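Local structure of branched-chain alpha-ketoacid decarboxylase (Lactococcus lactis, 2VBF) at residues 481-489 / 551-562; 104-112 / 419-427. The protein probably decarboxylates branched-chain and aromatic alpha-keto acids to aldehydes, using thiamine diphosphate and one magnesium ion per subunit. All coordinates share one frame; numbering follows the deposited sequence.

Overall arrangement
From the N terminus, the chain builds a parallel sheet domain whose helix 97-111 supplies the first side of contact 2. That contact closes only after 306 residues, including the mixed central sheet, when the loop 419-427 leaves strand 417-419 of the third domain. Contact 1 opens at 481-489, just past strand 473-478, and closes a loop of 61 residues at 551-562. The two run in series, neither nested nor crossed. Contact 2 ties the first domain to the third; contact 1 joins the C-terminal helix 556-568 to helix 483-488, whose N terminus holds the diphosphate. Their centres lie about 21 Å apart, yet both touch one thiamine diphosphate, at its pyrimidine and diphosphate ends, and the second subunit.

Contact 1: residues 481-489 / 551-562; sequences GYTVEREIH and KEDAPKLLKKMG. With MG (magnesium ion), chain E; TPP (thiamine diphosphate), chain F.
The GDG...NN thiamine diphosphate motif, to which D452, G453 and N479 belong, ends shortly before helix 483-488, where T483 OG1 donates a hydrogen bond to K551 O (2.8 Å). The same turn serves the cofactor: G481 O binds the magnesium ion at 2.0 Å, and the amides of T483 and V484 donate to the terminal phosphate, whose charge the helix N terminus probably helps to offset. K551 lays CD over one face of the R486 guanidinium, 3.8 Å from CZ. K551 NZ forms a salt bridge with D480 and R486 NH2 one with D497, which probably offsets the cations' closeness; R486 NH1 donates to P491 O. Bent at chi2 (-70°), E487 sets its carboxylate beside A554, with OE2 3.7 Å from CB. A water joins E487 OE2 to K551 O, which accepts two bonds, while K559 NZ stays 4.4 Å from E487 OE1, too far for a salt bridge. G562 lets the helices close in, since a side chain there would press on E487 CB; the axes of segments 483-488 and 556-562 come within 8.9 Å at 44°. V484 CG2 meets L558 CD1; L558 continues onto T402 and F405 of helix 402-407, while P555 packs against helix 379-389.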
loop_
_atom_site.group_PDB
_atom_site.type_symbol
_atom_site.label_atom_id
_atom_site.label_comp_id
_atom_site.label_asym_id
_atom_site.label_seq_id
_atom_site.Cartn_x
_atom_site.Cartn_y
_atom_site.Cartn_z
ATOM N N GLY A 481 16.419 6.536 12.927
ATOM C CA GLY A 481 16.444 6.219 11.485
ATOM C C GLY A 481 16.701 4.767 11.096
ATOM O O GLY A 481 16.471 3.844 11.893
ATOM N N TYR A 482 17.215 4.583 9.878
ATOM C CA TYR A 482 17.323 3.268 9.241
ATOM C C TYR A 482 18.721 2.700 9.445
ATOM O O TYR A 482 19.598 2.820 8.572
ATOM C CB TYR A 482 17.046 3.331 7.731
ATOM C CG TYR A 482 15.715 3.884 7.236
ATOM C CD1 TYR A 482 14.503 3.594 7.859
ATOM C CD2 TYR A 482 15.679 4.662 6.085
ATOM C CE1 TYR A 482 13.293 4.059 7.334
ATOM C CE2 TYR A 482 14.480 5.145 5.563
ATOM C CZ TYR A 482 13.288 4.854 6.199
ATOM O OH TYR A 482 12.092 5.326 5.696
ATOM N N THR A 483 18.946 2.076 10.595
ATOM C CA THR A 483 20.285 1.599 10.952
ATOM C C THR A 483 20.760 0.477 10.038
ATOM O O THR A 483 21.907 0.474 9.620
ATOM C CB THR A 483 20.363 1.209 12.447
ATOM O OG1 THR A 483 20.402 2.407 13.236
ATOM C CG2 THR A 483 21.610 0.369 12.745
ATOM N N VAL A 484 19.892 -0.477 9.709
ATOM C CA VAL A 484 20.284 -1.518 8.756
ATOM C C VAL A 484 20.744 -0.907 7.424
ATOM O O VAL A 484 21.737 -1.355 6.850
ATOM C CB VAL A 484 19.187 -2.575 8.525
ATOM C CG1 VAL A 484 17.868 -1.926 8.206
ATOM C CG2 VAL A 484 19.603 -3.573 7.427
ATOM N N GLU A 485 20.056 0.136 6.959
ATOM C CA GLU A 485 20.455 0.807 5.715
ATOM C C GLU A 485 21.805 1.506 5.861
ATOM O O GLU A 485 22.660 1.426 4.960
ATOM C CB GLU A 485 19.389 1.801 5.254
ATOM C CG GLU A 485 17.993 1.188 5.002
ATOM C CD GLU A 485 17.955 0.206 3.844
ATOM O OE1 GLU A 485 17.435 0.586 2.769
ATOM O OE2 GLU A 485 18.421 -0.947 4.011
ATOM N N ARG A 486 22.015 2.166 7.001
ATOM C CA ARG A 486 23.298 2.826 7.293
ATOM C C ARG A 486 24.456 1.832 7.255
ATOM O O ARG A 486 25.553 2.165 6.817
ATOM C CB ARG A 486 23.263 3.486 8.668
ATOM C CG ARG A 486 22.266 4.623 8.825
ATOM C CD ARG A 486 22.385 5.207 10.225
ATOM N NE ARG A 486 21.264 6.057 10.613
ATOM C CZ ARG A 486 21.135 7.335 10.272
ATOM N NH1 ARG A 486 22.053 7.920 9.510
ATOM N NH2 ARG A 486 20.088 8.028 10.695
ATOM N N GLU A 487 24.198 0.611 7.714
ATOM C CA GLU A 487 25.190 -0.473 7.703
ATOM C C GLU A 487 25.532 -0.985 6.306
ATOM O O GLU A 487 26.654 -1.450 6.072
ATOM C CB GLU A 487 24.693 -1.649 8.558
ATOM C CG GLU A 487 24.590 -1.345 10.037
ATOM C CD GLU A 487 25.953 -1.178 10.704
ATOM O OE1 GLU A 487 26.886 -1.936 10.359
ATOM O OE2 GLU A 487 26.083 -0.299 11.573
ATOM N N ILE A 488 24.571 -0.927 5.386
ATOM C CA ILE A 488 24.787 -1.377 4.006
ATOM C C ILE A 488 25.473 -0.277 3.198
ATOM O O ILE A 488 26.503 -0.519 2.553
ATOM C CB ILE A 488 23.443 -1.781 3.317
ATOM C CG1 ILE A 488 22.784 -2.946 4.073
ATOM C CG2 ILE A 488 23.660 -2.168 1.860
ATOM C CD1 ILE A 488 21.367 -3.298 3.603
ATOM N N HIS A 489 24.922 0.933 3.269
ATOM C CA HIS A 489 25.383 2.045 2.432
ATOM C C HIS A 489 24.927 3.414 2.942
ATOM O O HIS A 489 23.754 3.606 3.269
ATOM C CB HIS A 489 24.859 1.863 1.014
ATOM C CG HIS A 489 25.469 2.800 0.025
ATOM N ND1 HIS A 489 26.658 2.523 -0.611
ATOM C CD2 HIS A 489 25.063 4.007 -0.438
ATOM C CE1 HIS A 489 26.964 3.521 -1.421
ATOM N NE2 HIS A 489 26.011 4.435 -1.337
ATOM N N LYS A 551 22.201 5.149 16.735
ATOM C CA LYS A 551 22.062 4.860 15.308
ATOM C C LYS A 551 23.217 4.023 14.744
ATOM O O LYS A 551 23.031 3.262 13.793
ATOM C CB LYS A 551 21.900 6.159 14.514
ATOM C CG LYS A 551 23.114 7.038 14.410
ATOM C CD LYS A 551 22.845 8.239 13.493
ATOM C CE LYS A 551 21.737 9.116 14.051
ATOM N NZ LYS A 551 21.511 10.329 13.242
ATOM N N GLU A 552 24.400 4.158 15.348
ATOM C CA GLU A 552 25.606 3.451 14.900
ATOM C C GLU A 552 25.679 2.018 15.415
ATOM O O GLU A 552 26.538 1.245 14.989
ATOM C CB GLU A 552 26.865 4.184 15.366
ATOM C CG GLU A 552 26.972 5.617 14.864
ATOM C CD GLU A 552 26.301 6.649 15.762
ATOM O OE1 GLU A 552 25.693 6.289 16.800
ATOM O OE2 GLU A 552 26.394 7.842 15.415
ATOM N N ASP A 553 24.783 1.671 16.333
ATOM C CA ASP A 553 24.808 0.368 16.996
ATOM C C ASP A 553 24.010 -0.669 16.201
ATOM O O ASP A 553 22.837 -0.469 15.902
ATOM C CB ASP A 553 24.238 0.521 18.402
ATOM C CG ASP A 553 24.404 -0.721 19.266
ATOM O OD1 ASP A 553 25.160 -1.645 18.906
ATOM O OD2 ASP A 553 23.744 -0.752 20.324
ATOM N N ALA A 554 24.666 -1.767 15.861
ATOM C CA ALA A 554 24.020 -2.883 15.168
ATOM C C ALA A 554 24.458 -4.202 15.809
ATOM O O ALA A 554 25.609 -4.322 16.228
ATOM C CB ALA A 554 24.396 -2.869 13.710
ATOM N N PRO A 555 23.552 -5.190 15.877
ATOM C CA PRO A 555 23.924 -6.486 16.439
ATOM C C PRO A 555 25.013 -7.142 15.598
ATOM O O PRO A 555 25.093 -6.901 14.395
ATOM C CB PRO A 555 22.619 -7.287 16.385
ATOM C CG PRO A 555 21.839 -6.652 15.314
ATOM C CD PRO A 555 22.162 -5.191 15.389
ATOM N N LYS A 556 25.859 -7.948 16.237
ATOM C CA LYS A 556 26.999 -8.568 15.551
ATOM C C LYS A 556 26.635 -9.200 14.211
ATOM O O LYS A 556 27.359 -9.026 13.232
ATOM C CB LYS A 556 27.675 -9.604 16.461
ATOM C CG LYS A 556 28.475 -8.965 17.581
ATOM C CD LYS A 556 29.210 -9.978 18.448
ATOM C CE LYS A 556 30.130 -9.278 19.456
ATOM N NZ LYS A 556 29.385 -8.633 20.579
ATOM N N LEU A 557 25.512 -9.908 14.148
ATOM C CA LEU A 557 25.119 -10.576 12.899
ATOM C C LEU A 557 24.926 -9.555 11.772
ATOM O O LEU A 557 25.340 -9.804 10.637
ATOM C CB LEU A 557 23.849 -11.425 13.074
ATOM C CG LEU A 557 23.394 -12.242 11.849
ATOM C CD1 LEU A 557 24.524 -13.137 11.354
ATOM C CD2 LEU A 557 22.155 -13.080 12.160
ATOM N N LEU A 558 24.311 -8.414 12.087
ATOM C CA LEU A 558 24.022 -7.391 11.075
ATOM C C LEU A 558 25.282 -6.636 10.665
ATOM O O LEU A 558 25.417 -6.223 9.513
ATOM C CB LEU A 558 22.945 -6.406 11.560
ATOM C CG LEU A 558 22.588 -5.239 10.631
ATOM C CD1 LEU A 558 22.262 -5.739 9.223
ATOM C CD2 LEU A 558 21.426 -4.448 11.195
ATOM N N LYS A 559 26.209 -6.453 11.598
ATOM C CA LYS A 559 27.484 -5.833 11.257
ATOM C C LYS A 559 28.151 -6.612 10.126
ATOM O O LYS A 559 28.752 -6.021 9.231
ATOM C CB LYS A 559 28.405 -5.758 12.478
ATOM C CG LYS A 559 27.950 -4.737 13.513
ATOM C CD LYS A 559 28.984 -4.533 14.607
ATOM C CE LYS A 559 30.196 -3.720 14.136
ATOM N NZ LYS A 559 29.822 -2.374 13.605
ATOM N N LYS A 560 28.014 -7.937 10.153
ATOM C CA LYS A 560 28.594 -8.796 9.122
ATOM C C LYS A 560 27.730 -8.823 7.864
ATOM O O LYS A 560 28.229 -8.687 6.754
ATOM C CB LYS A 560 28.789 -10.210 9.661
ATOM C CG LYS A 560 29.711 -10.281 10.876
ATOM C CD LYS A 560 29.795 -11.689 11.429
ATOM C CE LYS A 560 30.700 -11.758 12.655
ATOM N NZ LYS A 560 32.117 -11.383 12.321
ATOM N N MET A 561 26.424 -8.977 8.053
ATOM C CA MET A 561 25.503 -9.119 6.921
ATOM C C MET A 561 25.345 -7.835 6.097
ATOM O O MET A 561 25.102 -7.884 4.873
ATOM C CB MET A 561 24.144 -9.589 7.435
ATOM C CG MET A 561 23.264 -10.136 6.366
ATOM S SD MET A 561 23.883 -11.664 5.642
ATOM C CE MET A 561 23.043 -11.588 4.051
ATOM N N GLY A 562 25.453 -6.688 6.765
ATOM C CA GLY A 562 25.382 -5.386 6.098
ATOM C C GLY A 562 26.417 -5.282 4.991
ATOM O O GLY A 562 26.121 -4.808 3.890
HETATM MG MG MG E . 15.658 2.428 13.139
HETATM N "N1'" TPP F . 10.457 -0.447 1.794
HETATM C "C2'" TPP F . 9.823 -1.626 2.089
HETATM C CM2 TPP F . 8.329 -1.708 1.940
HETATM N "N3'" TPP F . 10.566 -2.705 2.500
HETATM C "C4'" TPP F . 11.937 -2.619 2.616
HETATM N "N4'" TPP F . 12.606 -3.683 2.996
HETATM C "C5'" TPP F . 12.590 -1.413 2.342
HETATM C "C6'" TPP F . 11.840 -0.322 1.924
HETATM C "C7'" TPP F . 14.088 -1.273 2.493
HETATM N N3 TPP F . 14.517 -1.358 3.885
HETATM C C2 TPP F . 14.994 -2.483 4.534
HETATM S S1 TPP F . 15.409 -2.290 6.085
HETATM C C5 TPP F . 15.031 -0.716 5.986
HETATM C C4 TPP F . 14.557 -0.303 4.740
HETATM C CM4 TPP F . 14.145 1.101 4.390
HETATM C C6 TPP F . 15.245 0.140 7.218
HETATM C C7 TPP F . 14.452 -0.295 8.441
HETATM O O7 TPP F . 14.762 0.629 9.456
HETATM P PA TPP F . 14.263 0.432 10.957
HETATM O O1A TPP F . 12.866 -0.146 11.002
HETATM O O2A TPP F . 14.348 1.779 11.650
HETATM O O3A TPP F . 15.272 -0.699 11.519
HETATM P PB TPP F . 16.718 -0.486 12.227
HETATM O O1B TPP F . 17.710 -1.212 11.364
HETATM O O2B TPP F . 16.607 -1.163 13.564
HETATM O O3B TPP F . 17.027 0.979 12.373
HETATM O O HOH W 1 24.618 2.074 11.710
HETATM O O HOH W 2 27.689 -3.575 8.214
HETATM O O HOH W 3 28.461 1.373 12.775
HETATM O O HOH W 4 15.054 0.912 14.490
#

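Contact 2: residues 104-112 / 419-427; sequences NGLAGSYAE and IGQPLWGSI. With TPP (thiamine diphosphate), chain F.
With CG turned opposite the backbone nitrogen in both N104 (chi1 -177°) and W424 (chi1 -167°), the asparagine amide comes to the indole edge and N104 OD1 accepts from W424 NE1 at 2.9 Å. The oxygen lies near the ring plane, but the donor sits well above the amide plane, 49° out of it, and a weak second bond runs from NE1 to N104 O. Over one indole face passes the helix backbone: G108 CA makes a CH-pi contact 3.5 Å from the centroid of the five-membered ring, where a beta carbon would clash. A107 CB touches W424 CZ2 at 3.6 Å. An alanine in place of W424 is likely to leave N104 OD1 without its donor and open a gap against A107 and G108. In this thiamine diphosphate enzyme fold, helix 97-111 of the N-terminal domain packs on a cofactor loop of the C-terminal one. At the helix end E112 OE2 directs its anti lone pair at W424 N (3.0 Å) and takes a weaker bond from L423 N, while OE1 pairs with R84. Q421 OE1 accepts from S426 N (3.0 Å), bracing the turn whose G425 O accepts a hydrogen bond from cofactor N4' at 2.7 Å.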
loop_
_atom_site.group_PDB
_atom_site.type_symbol
_atom_site.label_atom_id
_atom_site.label_comp_id
_atom_site.label_asym_id
_atom_site.label_seq_id
_atom_site.Cartn_x
_atom_site.Cartn_y
_atom_site.Cartn_z
ATOM N N ASN A 104 0.957 -5.912 -2.260
ATOM C CA ASN A 104 2.283 -6.196 -1.706
ATOM C C ASN A 104 2.223 -7.202 -0.552
ATOM O O ASN A 104 3.132 -8.017 -0.379
ATOM C CB ASN A 104 2.960 -4.935 -1.196
ATOM C CG ASN A 104 4.358 -5.197 -0.686
ATOM O OD1 ASN A 104 5.169 -5.847 -1.366
ATOM N ND2 ASN A 104 4.659 -4.695 0.516
ATOM N N GLY A 105 1.183 -7.098 0.269
ATOM C CA GLY A 105 0.952 -8.077 1.328
ATOM C C GLY A 105 0.700 -9.457 0.752
ATOM O O GLY A 105 1.266 -10.443 1.215
ATOM N N LEU A 106 -0.150 -9.528 -0.270
ATOM C CA LEU A 106 -0.445 -10.807 -0.901
ATOM C C LEU A 106 0.797 -11.387 -1.584
ATOM O O LEU A 106 0.996 -12.607 -1.574
ATOM C CB LEU A 106 -1.613 -10.698 -1.894
ATOM C CG LEU A 106 -2.451 -11.971 -2.032
ATOM C CD1 LEU A 106 -3.342 -12.173 -0.800
ATOM C CD2 LEU A 106 -3.277 -11.915 -3.336
ATOM N N ALA A 107 1.626 -10.531 -2.172
ATOM C CA ALA A 107 2.888 -10.966 -2.769
ATOM C C ALA A 107 3.802 -11.595 -1.709
ATOM O O ALA A 107 4.422 -12.629 -1.953
ATOM C CB ALA A 107 3.591 -9.772 -3.444
ATOM N N GLY A 108 3.870 -10.990 -0.524
ATOM C CA GLY A 108 4.644 -11.586 0.580
ATOM C C GLY A 108 4.117 -12.928 1.046
ATOM O O GLY A 108 4.886 -13.843 1.385
ATOM N N SER A 109 2.796 -13.052 1.072
ATOM C CA SER A 109 2.159 -14.318 1.403
ATOM C C SER A 109 2.481 -15.360 0.316
ATOM O O SER A 109 2.630 -16.537 0.619
ATOM C CB SER A 109 0.653 -14.132 1.563
ATOM O OG SER A 109 0.374 -13.279 2.660
ATOM N N TYR A 110 2.588 -14.928 -0.937
ATOM C CA TYR A 110 2.981 -15.854 -2.010
ATOM C C TYR A 110 4.454 -16.261 -1.866
ATOM O O TYR A 110 4.801 -17.451 -1.917
ATOM C CB TYR A 110 2.722 -15.243 -3.398
ATOM C CG TYR A 110 2.853 -16.276 -4.493
ATOM C CD1 TYR A 110 1.760 -17.028 -4.884
ATOM C CD2 TYR A 110 4.084 -16.542 -5.089
ATOM C CE1 TYR A 110 1.873 -18.014 -5.869
ATOM C CE2 TYR A 110 4.207 -17.513 -6.083
ATOM C CZ TYR A 110 3.100 -18.239 -6.460
ATOM O OH TYR A 110 3.229 -19.204 -7.443
ATOM N N ALA A 111 5.316 -15.268 -1.684
ATOM C CA ALA A 111 6.747 -15.519 -1.547
ATOM C C ALA A 111 7.058 -16.494 -0.399
ATOM O O ALA A 111 7.814 -17.443 -0.577
ATOM C CB ALA A 111 7.507 -14.198 -1.369
ATOM N N GLU A 112 6.476 -16.250 0.776
ATOM C CA GLU A 112 6.769 -17.067 1.956
ATOM C C GLU A 112 5.709 -18.147 2.186
ATOM O O GLU A 112 5.727 -18.843 3.200
ATOM C CB GLU A 112 6.991 -16.166 3.171
ATOM C CG GLU A 112 8.114 -15.131 2.866
ATOM C CD GLU A 112 8.883 -14.627 4.072
ATOM O OE1 GLU A 112 8.587 -15.032 5.217
ATOM O OE2 GLU A 112 9.794 -13.792 3.844
ATOM N N ILE A 419 8.001 -15.159 14.162
ATOM C CA ILE A 419 7.561 -14.651 12.882
ATOM C C ILE A 419 8.576 -13.600 12.399
ATOM O O ILE A 419 8.841 -12.604 13.075
ATOM C CB ILE A 419 6.160 -14.059 12.939
ATOM C CG1 ILE A 419 5.132 -15.159 13.209
ATOM C CG2 ILE A 419 5.871 -13.307 11.618
ATOM C CD1 ILE A 419 3.684 -14.651 13.349
ATOM N N GLY A 420 9.174 -13.892 11.252
ATOM C CA GLY A 420 10.042 -12.977 10.523
ATOM C C GLY A 420 9.835 -13.236 9.034
ATOM O O GLY A 420 9.360 -14.300 8.638
ATOM N N GLN A 421 10.195 -12.260 8.210
ATOM C CA GLN A 421 9.875 -12.293 6.781
ATOM C C GLN A 421 11.144 -12.029 5.966
ATOM O O GLN A 421 11.230 -11.041 5.249
ATOM C CB GLN A 421 8.800 -11.244 6.493
ATOM C CG GLN A 421 8.068 -11.394 5.172
ATOM C CD GLN A 421 7.250 -10.171 4.817
ATOM O OE1 GLN A 421 7.697 -9.030 5.008
ATOM N NE2 GLN A 421 6.046 -10.391 4.298
ATOM N N PRO A 422 12.142 -12.918 6.071
ATOM C CA PRO A 422 13.445 -12.631 5.442
ATOM C C PRO A 422 13.519 -12.704 3.920
ATOM O O PRO A 422 14.436 -12.116 3.335
ATOM C CB PRO A 422 14.361 -13.695 6.052
ATOM C CG PRO A 422 13.450 -14.822 6.406
ATOM C CD PRO A 422 12.159 -14.197 6.803
ATOM N N LEU A 423 12.612 -13.446 3.285
ATOM C CA LEU A 423 12.588 -13.503 1.818
ATOM C C LEU A 423 11.908 -12.248 1.241
ATOM O O LEU A 423 12.516 -11.488 0.482
ATOM C CB LEU A 423 11.884 -14.771 1.312
ATOM C CG LEU A 423 11.628 -14.791 -0.202
ATOM C CD1 LEU A 423 12.942 -14.585 -1.007
ATOM C CD2 LEU A 423 10.922 -16.086 -0.628
ATOM N N TRP A 424 10.641 -12.032 1.581
ATOM C CA TRP A 424 9.936 -10.893 1.020
ATOM C C TRP A 424 10.473 -9.595 1.629
ATOM O O TRP A 424 10.803 -8.659 0.902
ATOM C CB TRP A 424 8.421 -11.026 1.149
ATOM C CG TRP A 424 7.668 -10.022 0.308
ATOM C CD1 TRP A 424 6.749 -9.113 0.753
ATOM C CD2 TRP A 424 7.789 -9.806 -1.110
ATOM N NE1 TRP A 424 6.272 -8.360 -0.299
ATOM C CE2 TRP A 424 6.896 -8.762 -1.453
ATOM C CE3 TRP A 424 8.543 -10.415 -2.125
ATOM C CZ2 TRP A 424 6.757 -8.300 -2.768
ATOM C CZ3 TRP A 424 8.400 -9.964 -3.423
ATOM C CH2 TRP A 424 7.533 -8.909 -3.733
ATOM N N GLY A 425 10.629 -9.575 2.949
ATOM C CA GLY A 425 11.320 -8.482 3.636
ATOM C C GLY A 425 10.718 -7.097 3.510
ATOM O O GLY A 425 11.438 -6.124 3.281
ATOM N N SER A 426 9.413 -7.004 3.707
ATOM C CA SER A 426 8.681 -5.756 3.542
ATOM C C SER A 426 8.553 -5.036 4.877
ATOM O O SER A 426 7.763 -5.444 5.734
ATOM C CB SER A 426 7.293 -6.018 2.951
ATOM O OG SER A 426 6.677 -4.796 2.580
ATOM N N ILE A 427 9.329 -3.971 5.069
ATOM C CA ILE A 427 9.309 -3.303 6.362
ATOM C C ILE A 427 7.929 -2.728 6.648
ATOM O O ILE A 427 7.265 -2.198 5.749
ATOM C CB ILE A 427 10.422 -2.234 6.564
ATOM C CG1 ILE A 427 10.360 -1.086 5.547
ATOM C CG2 ILE A 427 11.810 -2.904 6.553
ATOM C CD1 ILE A 427 11.102 0.186 6.012
HETATM N "N1'" TPP F . 10.457 -0.447 1.794
HETATM C "C2'" TPP F . 9.823 -1.626 2.089
HETATM C CM2 TPP F . 8.329 -1.708 1.940
HETATM N "N3'" TPP F . 10.566 -2.705 2.500
HETATM C "C4'" TPP F . 11.937 -2.619 2.616
HETATM N "N4'" TPP F . 12.606 -3.683 2.996
HETATM C "C5'" TPP F . 12.590 -1.413 2.342
HETATM C "C6'" TPP F . 11.840 -0.322 1.924
HETATM C "C7'" TPP F . 14.088 -1.273 2.493
HETATM N N3 TPP F . 14.517 -1.358 3.885
HETATM C C2 TPP F . 14.994 -2.483 4.534
HETATM S S1 TPP F . 15.409 -2.290 6.085
HETATM C C5 TPP F . 15.031 -0.716 5.986
HETATM C C4 TPP F . 14.557 -0.303 4.740
HETATM C CM4 TPP F . 14.145 1.101 4.390
HETATM C C6 TPP F . 15.245 0.140 7.218
HETATM C C7 TPP F . 14.452 -0.295 8.441
HETATM O O7 TPP F . 14.762 0.629 9.456
HETATM P PA TPP F . 14.263 0.432 10.957
HETATM O O1A TPP F . 12.866 -0.146 11.002
HETATM O O2A TPP F . 14.348 1.779 11.650
HETATM O O3A TPP F . 15.272 -0.699 11.519
HETATM P PB TPP F . 16.718 -0.486 12.227
HETATM O O1B TPP F . 17.710 -1.212 11.364
HETATM O O2B TPP F . 16.607 -1.163 13.564
HETATM O O3B TPP F . 17.027 0.979 12.373
HETATM O O HOH W 5 4.095 -8.726 2.648
HETATM O O HOH W 6 4.911 -13.127 4.260
#